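Long-range contacts in VP5 (Halorubrum pleomorphic virus 2, PDB 6QGI), which is the envelope protein of a pleomorphic virus of haloarchaea and probably drives fusion of the viral membrane with that of the host cell: residues N62-D67 with S340-F345; P296-R301 with T458-D463; A303-Q308 with F443-L448; A312-T317 with S350-D355; G377-L382 with L426-Q431. One frame throughout, in Å; residues are numbered along the deposited sequence.

How the contacts relate
All five contacts reach the antiparallel strand system of the chain and all are partly buried, contact 1 nearest the chain centre (about 10 Å) and contact 5 farthest (about 24 Å). Contact 1 ties the start of helix 66-86 to strand 343-355 through side chains and a water; contact 4 uses the same strand. Contacts 2 to 5 rest on backbone pairing. Contacts 3 and 4 lie side by side, because strand 301-307 of one neighbours strand 312-320 of the other. Contact 3 is the most regular; contacts 2 and 4 have a single bridge each. In contact 2 a buried carboxylate supplements the backbone bonds, whereas in contact 5 one glycine carbonyl gathers two donors. Phe345 of contact 1 packs on contacts 3 and 4.

Contact 1 (N62-D67 with S340-F345); sequences NQNILD and SGDVYF
Two direct hydrogen bonds join Asn62 and Asn64 to Tyr344 and Asp342, and both are made by side chains. Tyr344 OH donates to Asn62 OD1 at 2.8 Å, arriving from above the carbonyl plane of the amide, 42° out of it, while OD1 itself lies at the edge of the phenol ring and in its plane. The other amide works as a donor: Asn64 ND2 reaches Asp342 OD2 at 2.8 Å with a bent N-H...O angle of 139°, approaching from above the carboxylate plane. Asn64 CG stands anti to its carbonyl carbon (chi1 -66°), which brings the amide to Asp342; the two side chains cross at about a right angle.

A water completes the polar network. It donates to Asp342 OD2 and to Tyr344 OH, each at 2.7 Å, and accepts a weak bond from Asn64 N at 3.2 Å. Asp342 OD2 therefore receives an amide N-H and a water O-H, and Tyr344 OH both donates and accepts a hydrogen bond.

Apolar contact is slight. Ile65 CG2 lies 4.3 Å from Tyr344 CZ, and the isoleucine side chain runs at about a right angle to that of the tyrosine.

Behind the first shell, Asn62 ND2 bonds to the carbonyls of Ser57 and Thr58, which fixes the turn of the amide, and the backbone of Tyr344 pairs with Ala319. Ile65 also packs on Val16, and Tyr344 on Val14. Between these two segments, the chemistry implies, the junction of helical and strand regions probably rests mainly on directed polar bonds.

Contact 2 (P296-R301 with T458-D463); sequences PVDAER and TATSFD
Asp298 bonds across to Ser461 and back to Arg301, beside an isolated antiparallel beta bridge between Val297 and Asp463. Ser461 N gives its hydrogen to Asp298 OD2 at 2.8 Å, coming from above the carboxylate plane. The other oxygen, OD1, uses its syn lone pair for a salt bridge with Arg301 NE at 3.0 Å; the N-H...O angle is 178° and the oxygen lies in the guanidinium plane. With CG anti to the backbone N (chi1 -171°), the carboxylate reaches both partners, and this buried charge is probably balanced largely by the arginine.

The bridge is a hydrogen-bonded pair: Val297 N to Asp463 O at 2.9 Å and Asp463 N to Val297 O at 2.8 Å, both nearly straight. Thr460 OG1 turns elsewhere, to Leu328 O.

Packing lies beside these bonds. Asp298 CB sits over one face of the Phe462 ring in a CH-pi contact, 4.3 Å from the centroid and 25° off the normal. Strand 312-320 adds Phe318 and Leu320 against the same phenylalanine, whose CB touches Pro296 CB at 3.9 Å. Farther along, Ser461 CB lies over one face of the Arg301 guanidinium, 3.5 Å from NH1.

Contact 3 (A303-Q308 with F443-L448); sequences ATITIQ and FTIDKL
Ile305 and Phe443 meet at the apolar centre of this antiparallel strand pair, which carries a beta bulge, where the register shifts by one between Thr304 and Ile305. Ile305 CG2 approaches Phe443 CD2 to 3.8 Å, oblique to the ring, and also touches Ile445 CG1. A chi1 of 65° turns the Phe443 ring so that CD2 meets this methyl, and Ile307 CD1 comes up to Phe443 CB at 3.6 Å. On the same face, Ala303 CB packs on Leu448 CD2 at 3.5 Å. Phe318 of strand 312-320 extends this apolar layer, touching both Ala303 and Ile305.

The backbones bond on both sides of the bulge. Thr306 and Thr444 exchange two hydrogen bonds, Thr306 N to Thr444 O and Thr444 N to Thr306 O, each 2.8 Å. Beyond them, Thr304 receives Asp446 N at its O (2.9 Å) but donates its own N to Lys447 O (3.1 Å), so that two successive residues serve one threonine.

Thr304 and Thr306 point to the other, more polar face. Thr444 OG1 there bonds to Thr333 OG1. The bulge leaves Asp446 beside Thr306, whose OG1 donates to Asp446 OD2 at 2.7 Å, meeting it from 40° out of the carboxylate plane.

Contact 4 (A312-T317 with S350-D355); sequences ATLPGT and SLVEGD
This is a short antiparallel pairing, a single bridge between Thr313 and Glu353, where strand 312-320 runs beside the late, weakly bonded part of strand 343-355. The axes of the short segments 312-317 and 353-355 approach to 4.5 Å with their directions 159° apart.

The bridge is a hydrogen-bonded pair. Thr313 N donates to Glu353 O at 2.9 Å, and Glu353 N returns a bond to Thr313 O at 3.0 Å, nearly straight at 172° and in the carbonyl plane. Thr313 holds OG1 between its backbone N and carbonyl carbon (chi1 51°), which brings the hydroxyl within 3.3 Å of Glu353 O for a weak extra bond; OG1 also rests against Glu353 CB.

Next to the bridge, the backbone of Gly354 bends so that a CB would collide with the carbonyl O of Glu353, which alone calls for glycine. It would also be tight against Ala312 CA, which lies 4.5 Å from Gly354 CA.

On the other side of Thr313, apolar side chains take over. Leu314 CD1 meets Val352 CB at 4.1 Å, and Pro315 CD meets Leu351 CB at 3.9 Å, the proline ring and the leucine crossing at about a right angle.

Strand 301-307 flanks segment 312-317 through backbone bonds from Leu314 to Ile305 and from Gly316 to Ala303. Gly354 pairs with Phe425 of strand 418-427, whose side chain touches Ala312 and Val352, and Thr317 OG1 bonds to Tyr493 OH of helix 476-496.

Contact 5 (G377-L382 with L426-Q431); sequences GTAVEL and LSTAEQ
Ser427 extends OG anti to its backbone N (chi1 -168°), which carries the hydroxyl to Gly377 O, while the chi1 of Leu426, 57°, tucks CG over its own backbone and thereby sends CD2 toward Glu381. Ser427 OG donates to Gly377 O at 3.3 Å. Thr428 N binds the same Gly377 O at 2.8 Å with an N-H...O angle of 170°, and the two donors arrive from opposite faces of the carbonyl plane. Gly377 itself has a positive phi, a conformation that favours glycine.

Beyond this doubly held oxygen, backbone bonds pair Ala379 with Leu426: Ala379 N to Leu426 O at 2.8 Å, and Leu426 N to Ala379 O at 3.1 Å. Thr378 and Ser427 form the adjoining non-hydrogen-bonded pair, their CA atoms 4.0 Å apart and their side chains diverging; Thr378 OG1 turns to Tyr375 O.

Leu426 CD2 packs against the carboxylate end of Glu381, 3.3 Å from OE2, whereas OE1 of that glutamate forms a salt bridge with Arg424.

The Thr428 side chain comes within about 6 Å of the sugar on glycosylated Asn396. The whole is the end of an antiparallel strand pair, where strand 418-427 passes into a loop while strand 389-393 continues the pairing beyond strand 378-384.

Contact 1 (N62-D67 with S340-F345)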
# COMPACT_ATOMS: atom_id res chain seq x y z
N ASN A 62 -3.32 -0.39 -4.33
CA ASN A 62 -4.64 -0.15 -3.74
C ASN A 62 -5.51 0.73 -4.65
O ASN A 62 -5.79 1.88 -4.31
CB ASN A 62 -4.49 0.47 -2.34
CG ASN A 62 -3.37 -0.12 -1.50
OD1 ASN A 62 -3.29 -1.32 -1.29
ND2 ASN A 62 -2.47 0.72 -1.03
N GLN A 63 -5.95 0.18 -5.78
CA GLN A 63 -6.81 0.89 -6.74
C GLN A 63 -8.27 0.68 -6.41
O GLN A 63 -9.13 1.42 -6.90
CB GLN A 63 -6.54 0.42 -8.19
CG GLN A 63 -5.11 -0.02 -8.48
CD GLN A 63 -4.86 -1.49 -8.20
OE1 GLN A 63 -5.57 -2.14 -7.43
NE2 GLN A 63 -3.84 -2.03 -8.83
N ASN A 64 -8.56 -0.33 -5.57
CA ASN A 64 -9.92 -0.72 -5.20
C ASN A 64 -10.42 -0.07 -3.90
O ASN A 64 -11.49 -0.44 -3.41
CB ASN A 64 -10.00 -2.25 -5.08
CG ASN A 64 -9.79 -2.95 -6.39
OD1 ASN A 64 -10.37 -2.58 -7.43
ND2 ASN A 64 -8.96 -3.98 -6.38
N ILE A 65 -9.69 0.93 -3.38
CA ILE A 65 -10.08 1.67 -2.17
C ILE A 65 -10.80 2.97 -2.58
O ILE A 65 -11.29 3.70 -1.71
CB ILE A 65 -8.88 1.95 -1.21
CG1 ILE A 65 -7.76 2.77 -1.89
CG2 ILE A 65 -8.35 0.64 -0.58
CD1 ILE A 65 -6.91 3.56 -1.02
N LEU A 66 -10.87 3.26 -3.90
CA LEU A 66 -11.50 4.45 -4.48
C LEU A 66 -13.02 4.44 -4.31
O LEU A 66 -13.63 5.51 -4.32
CB LEU A 66 -11.11 4.65 -5.95
CG LEU A 66 -9.67 5.09 -6.21
CD1 LEU A 66 -9.27 4.83 -7.64
CD2 LEU A 66 -9.45 6.56 -5.86
N ASP A 67 -13.62 3.24 -4.11
CA ASP A 67 -15.06 3.12 -3.80
C ASP A 67 -15.31 3.78 -2.44
O ASP A 67 -16.35 4.41 -2.23
CB ASP A 67 -15.51 1.64 -3.81
CG ASP A 67 -16.29 1.20 -5.05
OD1 ASP A 67 -17.07 2.02 -5.59
OD2 ASP A 67 -16.14 0.03 -5.46
N SER A 340 -11.57 -10.80 -7.19
CA SER A 340 -12.02 -9.60 -7.92
C SER A 340 -11.46 -8.32 -7.29
O SER A 340 -11.11 -7.38 -8.01
CB SER A 340 -13.55 -9.54 -7.95
OG SER A 340 -14.12 -10.69 -8.53
N GLY A 341 -11.38 -8.30 -5.96
CA GLY A 341 -10.85 -7.18 -5.20
C GLY A 341 -9.50 -7.47 -4.58
O GLY A 341 -8.80 -8.39 -5.01
N ASP A 342 -9.12 -6.68 -3.57
CA ASP A 342 -7.87 -6.81 -2.84
C ASP A 342 -8.10 -7.32 -1.42
O ASP A 342 -9.10 -6.99 -0.79
CB ASP A 342 -7.11 -5.47 -2.82
CG ASP A 342 -6.60 -5.02 -4.17
OD1 ASP A 342 -5.93 -5.82 -4.86
OD2 ASP A 342 -6.85 -3.85 -4.54
N VAL A 343 -7.16 -8.17 -0.94
CA VAL A 343 -7.19 -8.77 0.40
C VAL A 343 -6.23 -8.04 1.32
O VAL A 343 -5.05 -7.95 1.01
CB VAL A 343 -6.86 -10.29 0.39
CG1 VAL A 343 -6.99 -10.89 1.78
CG2 VAL A 343 -7.74 -11.03 -0.59
N TYR A 344 -6.74 -7.58 2.47
CA TYR A 344 -5.92 -6.93 3.50
C TYR A 344 -5.88 -7.82 4.75
O TYR A 344 -6.79 -8.63 4.96
CB TYR A 344 -6.40 -5.51 3.81
CG TYR A 344 -6.29 -4.58 2.62
CD1 TYR A 344 -5.08 -4.00 2.27
CD2 TYR A 344 -7.39 -4.32 1.81
CE1 TYR A 344 -4.95 -3.18 1.15
CE2 TYR A 344 -7.29 -3.48 0.69
CZ TYR A 344 -6.06 -2.92 0.37
OH TYR A 344 -5.95 -2.09 -0.72
N PHE A 345 -4.79 -7.73 5.52
CA PHE A 345 -4.60 -8.54 6.72
C PHE A 345 -3.90 -7.73 7.81
O PHE A 345 -2.74 -7.36 7.66
CB PHE A 345 -3.81 -9.82 6.39
CG PHE A 345 -3.92 -10.94 7.40
CD1 PHE A 345 -5.08 -11.69 7.51
CD2 PHE A 345 -2.83 -11.29 8.19
CE1 PHE A 345 -5.17 -12.75 8.43
CE2 PHE A 345 -2.91 -12.35 9.10
CZ PHE A 345 -4.08 -13.07 9.21
O HOH W 1 -7.37 -1.77 -2.94

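Contact 2 (P296-R301 with T458-D463)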
# COMPACT_ATOMS: atom_id res chain seq x y z
N PRO A 296 -15.15 -3.49 3.56
CA PRO A 296 -15.68 -4.59 4.39
C PRO A 296 -14.59 -5.27 5.22
O PRO A 296 -13.51 -5.57 4.70
CB PRO A 296 -16.29 -5.55 3.37
CG PRO A 296 -16.66 -4.68 2.22
CD PRO A 296 -15.64 -3.58 2.16
N VAL A 297 -14.83 -5.41 6.54
CA VAL A 297 -13.86 -5.96 7.49
C VAL A 297 -14.49 -7.02 8.39
O VAL A 297 -15.68 -6.93 8.72
CB VAL A 297 -13.24 -4.81 8.36
CG1 VAL A 297 -12.40 -5.35 9.50
CG2 VAL A 297 -12.41 -3.84 7.53
N ASP A 298 -13.68 -7.99 8.83
CA ASP A 298 -14.05 -8.98 9.82
C ASP A 298 -13.15 -8.77 11.04
O ASP A 298 -12.08 -9.38 11.16
CB ASP A 298 -13.98 -10.42 9.29
CG ASP A 298 -14.56 -11.48 10.24
OD1 ASP A 298 -14.65 -11.21 11.46
OD2 ASP A 298 -14.93 -12.56 9.76
N ALA A 299 -13.58 -7.86 11.91
CA ALA A 299 -12.90 -7.48 13.15
C ALA A 299 -13.07 -8.53 14.24
O ALA A 299 -12.22 -8.64 15.12
CB ALA A 299 -13.46 -6.15 13.63
N GLU A 300 -14.18 -9.30 14.20
CA GLU A 300 -14.56 -10.27 15.21
C GLU A 300 -14.00 -11.69 15.03
O GLU A 300 -14.16 -12.50 15.94
CB GLU A 300 -16.09 -10.36 15.33
CG GLU A 300 -16.66 -9.51 16.46
CD GLU A 300 -16.14 -9.78 17.86
OE1 GLU A 300 -15.92 -10.96 18.21
OE2 GLU A 300 -15.95 -8.80 18.62
N ARG A 301 -13.33 -12.00 13.90
CA ARG A 301 -12.79 -13.34 13.72
C ARG A 301 -11.30 -13.33 13.40
O ARG A 301 -10.90 -12.94 12.30
CB ARG A 301 -13.57 -14.13 12.65
CG ARG A 301 -14.79 -14.84 13.23
CD ARG A 301 -15.98 -14.79 12.28
NE ARG A 301 -16.55 -13.44 12.22
CZ ARG A 301 -17.82 -13.15 12.48
NH1 ARG A 301 -18.23 -11.89 12.41
NH2 ARG A 301 -18.68 -14.10 12.79
N THR A 458 -16.04 -21.71 11.46
CA THR A 458 -15.65 -22.25 10.15
C THR A 458 -15.68 -21.22 9.01
O THR A 458 -15.13 -21.50 7.94
CB THR A 458 -16.55 -23.44 9.78
OG1 THR A 458 -17.92 -23.02 9.80
CG2 THR A 458 -16.34 -24.63 10.70
N ALA A 459 -16.33 -20.06 9.20
CA ALA A 459 -16.44 -19.04 8.16
C ALA A 459 -16.27 -17.62 8.70
O ALA A 459 -16.41 -17.38 9.90
CB ALA A 459 -17.79 -19.17 7.45
N THR A 460 -15.98 -16.68 7.78
CA THR A 460 -15.81 -15.25 8.08
C THR A 460 -17.09 -14.47 7.72
O THR A 460 -17.88 -14.92 6.89
CB THR A 460 -14.60 -14.67 7.33
OG1 THR A 460 -14.74 -14.90 5.93
CG2 THR A 460 -13.27 -15.21 7.83
N SER A 461 -17.28 -13.30 8.36
CA SER A 461 -18.41 -12.39 8.13
C SER A 461 -17.87 -10.96 8.04
O SER A 461 -17.36 -10.43 9.03
CB SER A 461 -19.46 -12.53 9.22
OG SER A 461 -20.51 -11.59 9.06
N PHE A 462 -17.94 -10.37 6.84
CA PHE A 462 -17.43 -9.02 6.57
C PHE A 462 -18.53 -7.97 6.77
O PHE A 462 -19.65 -8.13 6.30
CB PHE A 462 -16.81 -8.94 5.15
CG PHE A 462 -15.54 -9.75 5.05
CD1 PHE A 462 -14.33 -9.22 5.47
CD2 PHE A 462 -15.57 -11.07 4.60
CE1 PHE A 462 -13.16 -9.99 5.43
CE2 PHE A 462 -14.40 -11.84 4.57
CZ PHE A 462 -13.21 -11.30 4.99
N ASP A 463 -18.18 -6.91 7.51
CA ASP A 463 -19.07 -5.81 7.84
C ASP A 463 -18.57 -4.48 7.28
O ASP A 463 -17.37 -4.19 7.30
CB ASP A 463 -19.25 -5.67 9.37
CG ASP A 463 -20.10 -6.74 10.04
OD1 ASP A 463 -21.10 -7.18 9.42
OD2 ASP A 463 -19.79 -7.10 11.19

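Contact 3 (A303-Q308 with F443-L448)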
# COMPACT_ATOMS: atom_id res chain seq x y z
N ALA A 303 -7.92 -14.99 12.47
CA ALA A 303 -7.53 -16.12 11.64
C ALA A 303 -6.03 -16.28 11.60
O ALA A 303 -5.31 -15.30 11.41
CB ALA A 303 -8.06 -15.93 10.23
N THR A 304 -5.56 -17.53 11.77
CA THR A 304 -4.15 -17.87 11.67
C THR A 304 -3.96 -18.39 10.23
O THR A 304 -4.67 -19.31 9.82
CB THR A 304 -3.70 -18.85 12.77
OG1 THR A 304 -4.47 -20.05 12.68
CG2 THR A 304 -3.83 -18.26 14.17
N ILE A 305 -3.09 -17.73 9.45
CA ILE A 305 -2.86 -18.08 8.05
C ILE A 305 -1.45 -18.64 7.84
O ILE A 305 -0.54 -18.34 8.61
CB ILE A 305 -3.13 -16.89 7.08
CG1 ILE A 305 -2.26 -15.64 7.42
CG2 ILE A 305 -4.62 -16.55 7.03
CD1 ILE A 305 -2.07 -14.63 6.29
N THR A 306 -1.28 -19.45 6.79
CA THR A 306 0.01 -19.98 6.38
C THR A 306 0.22 -19.55 4.95
O THR A 306 -0.57 -19.94 4.08
CB THR A 306 0.10 -21.52 6.58
OG1 THR A 306 0.07 -21.81 7.97
CG2 THR A 306 1.37 -22.12 5.97
N ILE A 307 1.26 -18.75 4.70
CA ILE A 307 1.63 -18.30 3.36
C ILE A 307 2.30 -19.51 2.71
O ILE A 307 3.38 -19.91 3.13
CB ILE A 307 2.50 -17.01 3.39
CG1 ILE A 307 1.80 -15.87 4.18
CG2 ILE A 307 2.92 -16.54 1.99
CD1 ILE A 307 0.44 -15.40 3.63
N GLN A 308 1.58 -20.15 1.78
CA GLN A 308 1.95 -21.39 1.09
C GLN A 308 3.40 -21.46 0.57
O GLN A 308 4.06 -22.47 0.78
CB GLN A 308 1.02 -21.62 -0.10
CG GLN A 308 -0.44 -21.80 0.28
CD GLN A 308 -1.18 -22.40 -0.87
OE1 GLN A 308 -1.18 -21.87 -1.99
NE2 GLN A 308 -1.80 -23.55 -0.62
N PHE A 443 -2.30 -18.44 0.44
CA PHE A 443 -2.31 -18.66 1.88
C PHE A 443 -3.45 -19.61 2.27
O PHE A 443 -4.48 -19.66 1.59
CB PHE A 443 -2.46 -17.31 2.63
CG PHE A 443 -3.78 -16.61 2.40
CD1 PHE A 443 -3.96 -15.77 1.30
CD2 PHE A 443 -4.85 -16.80 3.27
CE1 PHE A 443 -5.19 -15.14 1.07
CE2 PHE A 443 -6.08 -16.17 3.04
CZ PHE A 443 -6.24 -15.34 1.94
N THR A 444 -3.27 -20.31 3.39
CA THR A 444 -4.27 -21.24 3.90
C THR A 444 -4.68 -20.82 5.32
O THR A 444 -3.81 -20.57 6.15
CB THR A 444 -3.72 -22.69 3.86
OG1 THR A 444 -3.10 -22.94 2.60
CG2 THR A 444 -4.80 -23.74 4.14
N ILE A 445 -5.99 -20.76 5.58
CA ILE A 445 -6.51 -20.43 6.91
C ILE A 445 -6.43 -21.72 7.73
O ILE A 445 -7.21 -22.63 7.49
CB ILE A 445 -7.94 -19.82 6.84
CG1 ILE A 445 -7.95 -18.52 6.00
CG2 ILE A 445 -8.49 -19.58 8.24
CD1 ILE A 445 -9.29 -18.10 5.47
N ASP A 446 -5.45 -21.83 8.64
CA ASP A 446 -5.29 -23.03 9.47
C ASP A 446 -6.35 -23.10 10.55
O ASP A 446 -6.72 -24.20 10.97
CB ASP A 446 -3.89 -23.07 10.11
CG ASP A 446 -2.73 -23.32 9.16
OD1 ASP A 446 -2.98 -23.70 7.99
OD2 ASP A 446 -1.58 -23.15 9.59
N LYS A 447 -6.84 -21.93 11.01
CA LYS A 447 -7.85 -21.79 12.06
C LYS A 447 -8.55 -20.43 12.00
O LYS A 447 -7.94 -19.44 11.59
CB LYS A 447 -7.19 -21.97 13.44
CG LYS A 447 -8.10 -22.51 14.53
CD LYS A 447 -7.85 -21.85 15.89
CE LYS A 447 -6.63 -22.35 16.64
NZ LYS A 447 -6.35 -21.53 17.85
N LEU A 448 -9.82 -20.39 12.43
CA LEU A 448 -10.68 -19.21 12.58
C LEU A 448 -11.22 -19.20 14.00
O LEU A 448 -11.74 -20.23 14.45
CB LEU A 448 -11.84 -19.20 11.56
CG LEU A 448 -11.51 -18.99 10.09
CD1 LEU A 448 -12.73 -19.20 9.25
CD2 LEU A 448 -11.06 -17.59 9.84

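Contact 4 (A312-T317 with S350-D355)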
# COMPACT_ATOMS: atom_id res chain seq x y z
N ALA A 312 5.21 -19.29 6.34
CA ALA A 312 5.11 -18.30 7.41
C ALA A 312 3.69 -18.23 7.99
O ALA A 312 2.73 -18.00 7.25
CB ALA A 312 5.54 -16.93 6.90
N THR A 313 3.57 -18.48 9.31
CA THR A 313 2.31 -18.46 10.06
C THR A 313 2.12 -17.10 10.72
O THR A 313 3.06 -16.58 11.34
CB THR A 313 2.24 -19.61 11.08
OG1 THR A 313 3.42 -19.61 11.88
CG2 THR A 313 2.05 -20.97 10.42
N LEU A 314 0.92 -16.52 10.59
CA LEU A 314 0.61 -15.19 11.11
C LEU A 314 -0.87 -15.06 11.57
O LEU A 314 -1.78 -15.26 10.75
CB LEU A 314 0.93 -14.15 10.01
CG LEU A 314 0.84 -12.66 10.34
CD1 LEU A 314 1.88 -12.24 11.38
CD2 LEU A 314 1.02 -11.83 9.09
N PRO A 315 -1.12 -14.70 12.85
CA PRO A 315 -2.51 -14.53 13.31
C PRO A 315 -3.02 -13.10 13.10
O PRO A 315 -2.34 -12.14 13.47
CB PRO A 315 -2.43 -14.88 14.80
CG PRO A 315 -0.97 -14.70 15.18
CD PRO A 315 -0.16 -14.43 13.94
N GLY A 316 -4.21 -12.96 12.53
CA GLY A 316 -4.79 -11.64 12.30
C GLY A 316 -6.19 -11.61 11.72
O GLY A 316 -6.80 -12.65 11.46
N THR A 317 -6.70 -10.39 11.53
CA THR A 317 -8.04 -10.14 11.00
C THR A 317 -7.99 -9.74 9.53
O THR A 317 -7.02 -9.12 9.07
CB THR A 317 -8.76 -9.07 11.84
OG1 THR A 317 -7.89 -7.95 12.03
CG2 THR A 317 -9.25 -9.60 13.18
N SER A 350 4.98 -9.08 15.29
CA SER A 350 5.79 -9.65 16.37
C SER A 350 5.44 -11.13 16.62
O SER A 350 6.18 -11.84 17.31
CB SER A 350 5.63 -8.83 17.65
OG SER A 350 6.69 -9.07 18.55
N LEU A 351 4.31 -11.60 16.05
CA LEU A 351 3.84 -12.97 16.22
C LEU A 351 4.11 -13.86 14.98
O LEU A 351 3.66 -15.02 14.96
CB LEU A 351 2.34 -13.00 16.60
CG LEU A 351 1.97 -12.37 17.95
CD1 LEU A 351 0.47 -12.21 18.09
CD2 LEU A 351 2.52 -13.17 19.13
N VAL A 352 4.88 -13.36 13.98
CA VAL A 352 5.23 -14.13 12.78
C VAL A 352 6.14 -15.32 13.18
O VAL A 352 7.12 -15.16 13.91
CB VAL A 352 5.85 -13.26 11.64
CG1 VAL A 352 7.27 -12.78 11.98
CG2 VAL A 352 5.83 -14.00 10.30
N GLU A 353 5.75 -16.53 12.74
CA GLU A 353 6.47 -17.78 12.98
C GLU A 353 6.64 -18.53 11.66
O GLU A 353 6.07 -18.13 10.65
CB GLU A 353 5.70 -18.65 13.99
CG GLU A 353 6.15 -18.49 15.43
CD GLU A 353 5.56 -19.55 16.34
OE1 GLU A 353 4.35 -19.46 16.66
OE2 GLU A 353 6.31 -20.47 16.73
N GLY A 354 7.39 -19.63 11.68
CA GLY A 354 7.58 -20.44 10.49
C GLY A 354 8.82 -21.29 10.49
O GLY A 354 9.88 -20.83 10.92
N ASP A 355 8.69 -22.52 10.00
CA ASP A 355 9.80 -23.46 9.91
C ASP A 355 10.79 -22.98 8.84
O ASP A 355 10.39 -22.57 7.75
CB ASP A 355 9.30 -24.88 9.61
CG ASP A 355 10.35 -25.96 9.81
OD1 ASP A 355 10.82 -26.13 10.96
OD2 ASP A 355 10.69 -26.65 8.82

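Contact 5 (G377-L382 with L426-Q431)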
# COMPACT_ATOMS: atom_id res chain seq x y z
N GLY A 377 13.53 -7.96 10.83
CA GLY A 377 12.87 -7.96 12.13
C GLY A 377 12.64 -9.34 12.71
O GLY A 377 11.91 -9.48 13.70
N THR A 378 13.26 -10.38 12.11
CA THR A 378 13.16 -11.77 12.57
C THR A 378 14.56 -12.32 12.93
O THR A 378 15.57 -11.64 12.72
CB THR A 378 12.44 -12.69 11.54
OG1 THR A 378 13.27 -12.93 10.41
CG2 THR A 378 11.08 -12.17 11.12
N ALA A 379 14.59 -13.53 13.51
CA ALA A 379 15.79 -14.26 13.91
C ALA A 379 15.63 -15.73 13.58
O ALA A 379 14.55 -16.28 13.79
CB ALA A 379 16.05 -14.07 15.40
N VAL A 380 16.69 -16.37 13.06
CA VAL A 380 16.64 -17.79 12.74
C VAL A 380 17.13 -18.55 13.98
O VAL A 380 18.25 -18.34 14.44
CB VAL A 380 17.42 -18.17 11.44
CG1 VAL A 380 17.27 -19.66 11.12
CG2 VAL A 380 16.95 -17.33 10.25
N GLU A 381 16.23 -19.37 14.56
CA GLU A 381 16.46 -20.19 15.75
C GLU A 381 16.80 -21.61 15.31
O GLU A 381 15.92 -22.35 14.85
CB GLU A 381 15.22 -20.16 16.66
CG GLU A 381 15.54 -20.37 18.13
CD GLU A 381 14.31 -20.58 18.99
OE1 GLU A 381 13.85 -21.74 19.07
OE2 GLU A 381 13.82 -19.60 19.58
N LEU A 382 18.08 -21.97 15.40
CA LEU A 382 18.56 -23.27 14.97
C LEU A 382 18.72 -24.24 16.12
O LEU A 382 19.21 -23.88 17.19
CB LEU A 382 19.88 -23.13 14.21
CG LEU A 382 19.83 -22.25 12.97
CD1 LEU A 382 21.19 -21.85 12.54
CD2 LEU A 382 19.08 -22.92 11.85
N LEU A 426 11.43 -16.47 13.95
CA LEU A 426 10.51 -15.75 14.84
C LEU A 426 10.96 -14.29 14.93
O LEU A 426 12.12 -14.01 14.67
CB LEU A 426 10.43 -16.40 16.24
CG LEU A 426 11.73 -16.58 17.05
CD1 LEU A 426 12.06 -15.33 17.86
CD2 LEU A 426 11.59 -17.70 18.02
N SER A 427 10.05 -13.38 15.31
CA SER A 427 10.33 -11.95 15.42
C SER A 427 11.36 -11.62 16.51
O SER A 427 11.46 -12.31 17.52
CB SER A 427 9.04 -11.18 15.69
OG SER A 427 9.20 -9.78 15.53
N THR A 428 12.12 -10.54 16.27
CA THR A 428 13.14 -9.95 17.15
C THR A 428 12.48 -8.97 18.13
O THR A 428 12.97 -8.79 19.25
CB THR A 428 14.20 -9.23 16.28
OG1 THR A 428 14.58 -10.04 15.17
CG2 THR A 428 15.45 -8.82 17.07
N ALA A 429 11.37 -8.33 17.69
CA ALA A 429 10.60 -7.31 18.40
C ALA A 429 10.06 -7.78 19.75
O ALA A 429 9.52 -8.89 19.87
CB ALA A 429 9.44 -6.83 17.53
N GLU A 430 10.22 -6.92 20.77
CA GLU A 430 9.76 -7.15 22.14
C GLU A 430 8.35 -6.57 22.31
O GLU A 430 7.52 -7.18 22.98
CB GLU A 430 10.74 -6.53 23.15
CG GLU A 430 12.06 -7.29 23.27
CD GLU A 430 13.27 -6.44 23.58
OE1 GLU A 430 13.41 -6.00 24.75
OE2 GLU A 430 14.10 -6.23 22.67
N GLN A 431 8.08 -5.42 21.67
CA GLN A 431 6.79 -4.73 21.65
C GLN A 431 5.90 -5.27 20.52
O GLN A 431 6.40 -5.95 19.62
CB GLN A 431 7.00 -3.22 21.47
CG GLN A 431 7.40 -2.48 22.74
CD GLN A 431 7.48 -0.98 22.53
OE1 GLN A 431 6.88 -0.40 21.61
NE2 GLN A 431 8.22 -0.31 23.40